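Local atomic coordinates of foldase protein PrsA (Bacillus subtilis, PDB entry 4WO7), a protein that helps secreted proteins fold outside the cell after translocation and catalyses peptidyl-prolyl cis-trans isomerisation, an activity it does not need for its function in vivo. Residues T132-E137 / S191-T196; F183-G188 / H201-T206. All blocks are in the same frame, centred on the assembly; numbering follows the deposited sequence.

Interaction 1: T132-E137 / S191-T196; sequences TAEEVE and SDPVKT
The pyrrolidine ring of Pro193 takes two neighbours on the same side of its mean plane: Ala133 near its CB and CG, and the carboxylate of Glu137 near its CD. Ala133 CB lies 3.9 Å from both Pro193 CB and Pro193 CG, so the methyl straddles that bond of the ring. Glu137 OE1 stands 4.0 Å from Pro193 CD, the two side chains crossing at a slant. The carboxylate turns its oxygens to the backbone at Ser191, where Glu137 OE1 is 3.3 Å and Glu137 OE2 3.7 Å from Ser191 O; with acceptors on both sides, this is an approach without a hydrogen bond. Glu137 gets there with CG anti to the backbone N (chi1 -165°) and a bend at chi2 (68°) that swings the acid over the extended segment 191-193. Its OE2 is 4.5 Å from Asp192 OD1, a pairing of like charges that may slightly favour protonation of either acid. Ser191 OG donates to its neighbour Asp192 O over 3.2 Å, from above the carbonyl plane, and also takes the N-H of Ile203. At the outer margin, Glu134 passes Pro193 loosely and sends its OE2 to a salt bridge with Lys131. Tyr200 of strand 200-207 also touches Pro193. Helix 130-142 thus meets residues 191-193, just before the short edge strand 194-195, while Val136 and Glu137 rest on Ile202 of strand 200-207 and Ala133 and Val136 on Val127 and Ile125 of strand 119-127, the helix-on-sheet packing of the parvulin-type (PpiC) isomerase fold.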
ATOM      1  N   THR A 132       2.772  28.997 -25.266  1.00121.22           N
ATOM      2  CA  THR A 132       2.841  27.578 -25.610  1.00115.83           C
ATOM      3  C   THR A 132       1.458  27.083 -25.987  1.00113.97           C
ATOM      4  O   THR A 132       1.303  26.266 -26.889  1.00114.57           O
ATOM      5  CB  THR A 132       3.368  26.708 -24.439  1.00110.80           C
ATOM      6  OG1 THR A 132       4.610  27.236 -23.960  1.00118.87           O
ATOM      7  CG2 THR A 132       3.575  25.250 -24.877  1.00105.75           C
ATOM      8  N   ALA A 133       0.450  27.596 -25.296  1.00115.89           N
ATOM      9  CA  ALA A 133      -0.924  27.213 -25.570  1.00113.62           C
ATOM     10  C   ALA A 133      -1.375  27.769 -26.920  1.00112.03           C
ATOM     11  O   ALA A 133      -2.080  27.096 -27.672  1.00109.94           O
ATOM     12  CB  ALA A 133      -1.833  27.693 -24.453  1.00116.35           C
ATOM     13  N   GLU A 134      -0.954  28.993 -27.230  1.00120.77           N
ATOM     14  CA  GLU A 134      -1.334  29.633 -28.485  1.00119.31           C
ATOM     15  C   GLU A 134      -0.585  28.992 -29.649  1.00115.38           C
ATOM     16  O   GLU A 134      -1.055  29.010 -30.786  1.00116.72           O
ATOM     17  CB  GLU A 134      -1.062  31.137 -28.436  1.00125.90           C
ATOM     18  CG  GLU A 134      -1.986  31.883 -27.484  1.00130.77           C
ATOM     19  CD  GLU A 134      -1.644  33.354 -27.342  1.00140.33           C
ATOM     20  OE1 GLU A 134      -2.548  34.189 -27.577  1.00138.58           O
ATOM     21  OE2 GLU A 134      -0.497  33.672 -26.958  1.00147.26           O
ATOM     22  N   GLU A 135       0.581  28.424 -29.355  1.00110.02           N
ATOM     23  CA  GLU A 135       1.322  27.637 -30.335  1.00105.51           C
ATOM     24  C   GLU A 135       0.511  26.409 -30.715  1.00100.40           C
ATOM     25  O   GLU A 135       0.376  26.069 -31.891  1.00 98.60           O
ATOM     26  CB  GLU A 135       2.675  27.207 -29.764  1.00111.68           C
ATOM     27  CG  GLU A 135       3.504  26.328 -30.694  1.00120.84           C
ATOM     28  CD  GLU A 135       4.846  25.943 -30.092  1.00130.61           C
ATOM     29  OE1 GLU A 135       5.016  26.107 -28.864  1.00137.71           O
ATOM     30  OE2 GLU A 135       5.729  25.476 -30.844  1.00129.79           O
ATOM     31  N   VAL A 136      -0.041  25.763 -29.695  1.00 97.40           N
ATOM     32  CA  VAL A 136      -0.862  24.576 -29.872  1.00 94.15           C
ATOM     33  C   VAL A 136      -2.215  24.940 -30.467  1.00 99.90           C
ATOM     34  O   VAL A 136      -2.766  24.190 -31.271  1.00101.70           O
ATOM     35  CB  VAL A 136      -1.060  23.837 -28.532  1.00 90.41           C
ATOM     36  CG1 VAL A 136      -2.041  22.678 -28.671  1.00 91.38           C
ATOM     37  CG2 VAL A 136       0.276  23.361 -27.994  1.00 87.50           C
ATOM     38  N   GLU A 137      -2.743  26.093 -30.070  1.00109.43           N
ATOM     39  CA  GLU A 137      -4.012  26.563 -30.607  1.00110.57           C
ATOM     40  C   GLU A 137      -3.873  26.752 -32.117  1.00108.69           C
ATOM     41  O   GLU A 137      -4.794  26.447 -32.878  1.00107.62           O
ATOM     42  CB  GLU A 137      -4.446  27.863 -29.929  1.00116.59           C
ATOM     43  CG  GLU A 137      -5.905  28.216 -30.169  1.00126.29           C
ATOM     44  CD  GLU A 137      -6.854  27.251 -29.481  1.00133.66           C
ATOM     45  OE1 GLU A 137      -6.648  26.967 -28.281  1.00133.82           O
ATOM     46  OE2 GLU A 137      -7.801  26.773 -30.139  1.00137.93           O
ATOM     47  N   SER A 191     -11.835  24.891 -26.605  1.00105.34           N
ATOM     48  CA  SER A 191     -11.785  26.154 -25.886  1.00100.70           C
ATOM     49  C   SER A 191     -10.568  26.973 -26.265  1.00 95.80           C
ATOM     50  O   SER A 191      -9.723  26.529 -27.040  1.00 94.83           O
ATOM     51  CB  SER A 191     -11.750  25.904 -24.379  1.00101.04           C
ATOM     52  OG  SER A 191     -10.523  25.292 -24.013  1.00 95.26           O
ATOM     53  N   ASP A 192     -10.499  28.178 -25.710  1.00105.07           N
ATOM     54  CA  ASP A 192      -9.307  29.005 -25.797  1.00105.91           C
ATOM     55  C   ASP A 192      -8.513  28.712 -24.531  1.00106.97           C
ATOM     56  O   ASP A 192      -9.051  28.103 -23.606  1.00101.55           O
ATOM     57  CB  ASP A 192      -9.666  30.487 -25.914  1.00113.36           C
ATOM     58  CG  ASP A 192     -10.328  30.824 -27.239  1.00123.67           C
ATOM     59  OD1 ASP A 192      -9.941  30.232 -28.269  1.00124.06           O
ATOM     60  OD2 ASP A 192     -11.234  31.684 -27.251  1.00129.37           O
ATOM     61  N   PRO A 193      -7.235  29.121 -24.482  1.00110.51           N
ATOM     62  CA  PRO A 193      -6.403  28.785 -23.317  1.00111.09           C
ATOM     63  C   PRO A 193      -7.068  29.138 -21.980  1.00115.38           C
ATOM     64  O   PRO A 193      -7.510  30.271 -21.784  1.00120.11           O
ATOM     65  CB  PRO A 193      -5.139  29.618 -23.546  1.00113.95           C
ATOM     66  CG  PRO A 193      -5.049  29.738 -25.029  1.00111.44           C
ATOM     67  CD  PRO A 193      -6.466  29.826 -25.524  1.00109.97           C
ATOM     68  N   VAL A 194      -7.131  28.158 -21.081  1.00111.52           N
ATOM     69  CA  VAL A 194      -7.759  28.328 -19.771  1.00109.14           C
ATOM     70  C   VAL A 194      -6.716  28.261 -18.665  1.00107.68           C
ATOM     71  O   VAL A 194      -6.164  27.198 -18.384  1.00101.37           O
ATOM     72  CB  VAL A 194      -8.845  27.246 -19.517  1.00133.25           C
ATOM     73  CG1 VAL A 194      -9.394  27.324 -18.094  1.00138.23           C
ATOM     74  CG2 VAL A 194      -9.971  27.350 -20.535  1.00130.69           C
ATOM     75  N   LYS A 195      -6.464  29.405 -18.034  1.00116.09           N
ATOM     76  CA  LYS A 195      -5.483  29.510 -16.959  1.00119.87           C
ATOM     77  C   LYS A 195      -5.986  28.850 -15.678  1.00119.08           C
ATOM     78  O   LYS A 195      -7.098  29.129 -15.227  1.00122.09           O
ATOM     79  CB  LYS A 195      -5.151  30.986 -16.698  1.00124.30           C
ATOM     80  CG  LYS A 195      -4.281  31.247 -15.473  1.00134.31           C
ATOM     81  CD  LYS A 195      -2.939  30.540 -15.580  1.00143.00           C
ATOM     82  CE  LYS A 195      -2.057  30.810 -14.373  1.00155.16           C
ATOM     83  NZ  LYS A 195      -0.821  29.979 -14.409  1.00158.20           N
ATOM     84  N   THR A 196      -5.166  27.977 -15.097  1.00123.47           N
ATOM     85  CA  THR A 196      -5.475  27.374 -13.800  1.00137.88           C
ATOM     86  C   THR A 196      -4.216  27.182 -12.965  1.00147.78           C
ATOM     87  O   THR A 196      -3.142  27.677 -13.314  1.00147.47           O
ATOM     88  CB  THR A 196      -6.168  26.001 -13.928  1.00140.21           C
ATOM     89  OG1 THR A 196      -5.240  25.037 -14.445  1.00141.13           O
ATOM     90  CG2 THR A 196      -7.388  26.080 -14.825  1.00143.67           C
TER

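Interaction 2: F183-G188 / H201-T206; sequences FKLKTG and HIIKKT
The loop 183-188 meets strand 201-206 through one backbone bond, Gly188 N to Lys205 O at 2.8 Å with an N-H...O angle of 156°, made where Gly188 adopts a positive phi (97°) at which a CB would collide with the carbonyl of Thr187. Lys205 covers more of the contact than any other residue. Its chain is extended throughout, with CG anti to the backbone N (chi1 -171°), and so runs beside the loop until NZ donates to Leu185 O at 2.9 Å, from above the carbonyl plane. Along the way Lys205 CB packs 3.9 Å from Leu185 CB and 3.6 Å from Lys186 O. Thr187 crosses the lysine at about a right angle, its OG1 3.8 Å from Lys205 CE, and its CG2 reaches the carbonyl of Thr206. Deeper in, Leu185 CD1 sits 3.9 Å from Ile203 CB, the isoleucine also touching Phe178 and Ala182 of helix 176-183. An alanine in place of Lys205 would remove the chain beyond CB, and Leu185 O would probably lose its ammonium partner while a gap opened beside Leu185 and Thr187. The lysine therefore works in two ways: its methylenes lie against Leu185 CB and the loop backbone, and its ammonium group tethers a carbonyl just beyond helix 176-183, where the positive charge is likely to suit the partial negative charge of the helix end.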
ATOM      1  N   PHE A 183     -17.770  22.892 -18.945  1.00108.57           N
ATOM      2  CA  PHE A 183     -19.215  22.772 -19.026  1.00103.98           C
ATOM      3  C   PHE A 183     -19.846  23.909 -19.816  1.00110.85           C
ATOM      4  O   PHE A 183     -20.965  23.776 -20.302  1.00109.96           O
ATOM      5  CB  PHE A 183     -19.803  22.699 -17.624  1.00100.34           C
ATOM      6  CG  PHE A 183     -19.945  21.303 -17.118  1.00103.86           C
ATOM      7  CD1 PHE A 183     -18.897  20.663 -16.481  1.00104.02           C
ATOM      8  CD2 PHE A 183     -21.126  20.617 -17.310  1.00105.25           C
ATOM      9  CE1 PHE A 183     -19.036  19.368 -16.030  1.00102.68           C
ATOM     10  CE2 PHE A 183     -21.271  19.328 -16.864  1.00105.40           C
ATOM     11  CZ  PHE A 183     -20.228  18.700 -16.220  1.00105.27           C
ATOM     12  N   LYS A 184     -19.131  25.023 -19.936  1.00120.94           N
ATOM     13  CA  LYS A 184     -19.575  26.145 -20.763  1.00122.25           C
ATOM     14  C   LYS A 184     -19.464  25.841 -22.255  1.00107.83           C
ATOM     15  O   LYS A 184     -20.013  26.568 -23.086  1.00106.51           O
ATOM     16  CB  LYS A 184     -18.786  27.413 -20.428  1.00134.92           C
ATOM     17  CG  LYS A 184     -19.297  28.177 -19.223  1.00160.17           C
ATOM     18  CD  LYS A 184     -18.237  29.122 -18.680  1.00156.80           C
ATOM     19  CE  LYS A 184     -18.029  30.339 -19.581  1.00162.64           C
ATOM     20  NZ  LYS A 184     -19.134  31.333 -19.589  1.00169.39           N
ATOM     21  N   LEU A 185     -18.768  24.762 -22.596  1.00102.15           N
ATOM     22  CA  LEU A 185     -18.491  24.455 -23.995  1.00104.32           C
ATOM     23  C   LEU A 185     -19.669  23.749 -24.659  1.00113.22           C
ATOM     24  O   LEU A 185     -20.565  23.235 -23.985  1.00110.88           O
ATOM     25  CB  LEU A 185     -17.237  23.584 -24.114  1.00 99.20           C
ATOM     26  CG  LEU A 185     -15.901  24.265 -23.817  1.00 93.74           C
ATOM     27  CD1 LEU A 185     -14.800  23.224 -23.721  1.00 92.57           C
ATOM     28  CD2 LEU A 185     -15.567  25.297 -24.886  1.00 92.05           C
ATOM     29  N   LYS A 186     -19.651  23.725 -25.989  1.00130.01           N
ATOM     30  CA  LYS A 186     -20.627  22.975 -26.770  1.00145.77           C
ATOM     31  C   LYS A 186     -19.948  21.674 -27.177  1.00133.86           C
ATOM     32  O   LYS A 186     -18.721  21.591 -27.155  1.00130.44           O
ATOM     33  CB  LYS A 186     -21.068  23.783 -27.999  1.00229.18           C
ATOM     34  CG  LYS A 186     -22.465  23.486 -28.522  1.00176.81           C
ATOM     35  CD  LYS A 186     -23.338  24.743 -28.502  1.00178.67           C
ATOM     36  CE  LYS A 186     -24.718  24.498 -29.105  1.00172.91           C
ATOM     37  NZ  LYS A 186     -25.591  25.706 -29.036  1.00166.96           N
ATOM     38  N   THR A 187     -20.720  20.664 -27.563  1.00122.49           N
ATOM     39  CA  THR A 187     -20.126  19.375 -27.914  1.00112.91           C
ATOM     40  C   THR A 187     -19.327  19.441 -29.205  1.00101.06           C
ATOM     41  O   THR A 187     -19.838  19.848 -30.251  1.00 99.61           O
ATOM     42  CB  THR A 187     -21.181  18.271 -28.036  1.00116.78           C
ATOM     43  OG1 THR A 187     -21.852  18.114 -26.783  1.00120.10           O
ATOM     44  CG2 THR A 187     -20.519  16.951 -28.404  1.00109.60           C
ATOM     45  N   GLY A 188     -18.062  19.040 -29.114  1.00 95.71           N
ATOM     46  CA  GLY A 188     -17.164  19.059 -30.248  1.00 91.57           C
ATOM     47  C   GLY A 188     -16.319  20.311 -30.223  1.00 96.88           C
ATOM     48  O   GLY A 188     -15.273  20.373 -30.865  1.00 96.23           O
ATOM     49  N   HIS A 201      -4.844  25.360 -20.195  1.00107.54           N
ATOM     50  CA  HIS A 201      -5.590  24.237 -20.738  1.00103.65           C
ATOM     51  C   HIS A 201      -6.225  24.566 -22.073  1.00101.25           C
ATOM     52  O   HIS A 201      -6.732  25.669 -22.278  1.00 99.22           O
ATOM     53  CB  HIS A 201      -6.699  23.805 -19.780  1.00105.13           C
ATOM     54  CG  HIS A 201      -6.210  23.335 -18.449  1.00104.86           C
ATOM     55  ND1 HIS A 201      -6.472  22.072 -17.974  1.00103.14           N
ATOM     56  CD2 HIS A 201      -5.478  23.956 -17.494  1.00107.66           C
ATOM     57  CE1 HIS A 201      -5.924  21.931 -16.778  1.00104.51           C
ATOM     58  NE2 HIS A 201      -5.316  23.059 -16.466  1.00108.32           N
ATOM     59  N   ILE A 202      -6.182  23.599 -22.981  1.00 95.81           N
ATOM     60  CA  ILE A 202      -7.053  23.605 -24.143  1.00 93.43           C
ATOM     61  C   ILE A 202      -8.018  22.448 -23.962  1.00 89.58           C
ATOM     62  O   ILE A 202      -7.614  21.289 -23.984  1.00 88.62           O
ATOM     63  CB  ILE A 202      -6.287  23.468 -25.468  1.00100.26           C
ATOM     64  CG1 ILE A 202      -5.488  24.742 -25.745  1.00111.06           C
ATOM     65  CG2 ILE A 202      -7.259  23.252 -26.626  1.00 97.19           C
ATOM     66  CD1 ILE A 202      -4.413  24.573 -26.792  1.00116.18           C
ATOM     67  N   ILE A 203      -9.295  22.772 -23.798  1.00 85.12           N
ATOM     68  CA  ILE A 203     -10.309  21.768 -23.504  1.00 86.15           C
ATOM     69  C   ILE A 203     -11.164  21.483 -24.719  1.00 86.90           C
ATOM     70  O   ILE A 203     -11.555  22.399 -25.439  1.00 86.78           O
ATOM     71  CB  ILE A 203     -11.257  22.187 -22.365  1.00 92.01           C
ATOM     72  CG1 ILE A 203     -10.483  22.829 -21.213  1.00 92.80           C
ATOM     73  CG2 ILE A 203     -12.032  20.965 -21.874  1.00 94.93           C
ATOM     74  CD1 ILE A 203     -11.372  23.371 -20.115  1.00 93.46           C
ATOM     75  N   LYS A 204     -11.433  20.201 -24.947  1.00 87.84           N
ATOM     76  CA  LYS A 204     -12.354  19.792 -25.995  1.00 87.56           C
ATOM     77  C   LYS A 204     -13.457  18.955 -25.371  1.00 85.26           C
ATOM     78  O   LYS A 204     -13.224  17.845 -24.897  1.00 83.81           O
ATOM     79  CB  LYS A 204     -11.647  18.983 -27.082  1.00 84.89           C
ATOM     80  CG  LYS A 204     -12.564  18.558 -28.223  1.00 90.56           C
ATOM     81  CD  LYS A 204     -11.807  17.816 -29.311  1.00 96.70           C
ATOM     82  CE  LYS A 204     -12.748  17.026 -30.211  1.00112.71           C
ATOM     83  NZ  LYS A 204     -12.042  15.975 -31.001  1.00121.22           N
ATOM     84  N   LYS A 205     -14.667  19.496 -25.375  1.00 88.99           N
ATOM     85  CA  LYS A 205     -15.825  18.772 -24.882  1.00 92.72           C
ATOM     86  C   LYS A 205     -16.184  17.693 -25.891  1.00 95.74           C
ATOM     87  O   LYS A 205     -16.483  18.012 -27.040  1.00 91.88           O
ATOM     88  CB  LYS A 205     -16.990  19.736 -24.661  1.00 99.28           C
ATOM     89  CG  LYS A 205     -18.181  19.123 -23.957  1.00104.21           C
ATOM     90  CD  LYS A 205     -19.219  20.180 -23.619  1.00113.83           C
ATOM     91  CE  LYS A 205     -20.617  19.611 -23.463  1.00118.94           C
ATOM     92  NZ  LYS A 205     -21.539  20.702 -23.040  1.00122.93           N
ATOM     93  N   THR A 206     -16.166  16.426 -25.480  1.00 92.95           N
ATOM     94  CA  THR A 206     -16.291  15.350 -26.456  1.00100.41           C
ATOM     95  C   THR A 206     -17.729  14.977 -26.738  1.00101.96           C
ATOM     96  O   THR A 206     -18.109  14.779 -27.890  1.00105.51           O
ATOM     97  CB  THR A 206     -15.607  14.058 -25.983  1.00107.51           C
ATOM     98  OG1 THR A 206     -16.157  13.672 -24.723  1.00119.91           O
ATOM     99  CG2 THR A 206     -14.117  14.240 -25.840  1.00108.59           C
TER

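Overall arrangement
From the N terminus, helix 130-142 comes first, carrying 132-137; then follow helix 176-183 with the loop 183-188, the extended segment 191-196 with its short edge strand, and strand 200-207. Interaction 1 closes a loop with 53 residues between its segments, interaction 2 one with 12. The two cross, because 191-196 lies between the segments of interaction 2 and 183-188 between those of interaction 1. Segments 191-196 and 201-206 are themselves joined as antiparallel neighbours, through probable hydrogen bonds from Ser191 N to Ile203 O and from Val194 N to His201 O. Together the contacts tie helix 130-142 and the loop after helix 176-183 to strand 200-207 of the isomerase sheet, on opposite faces of it.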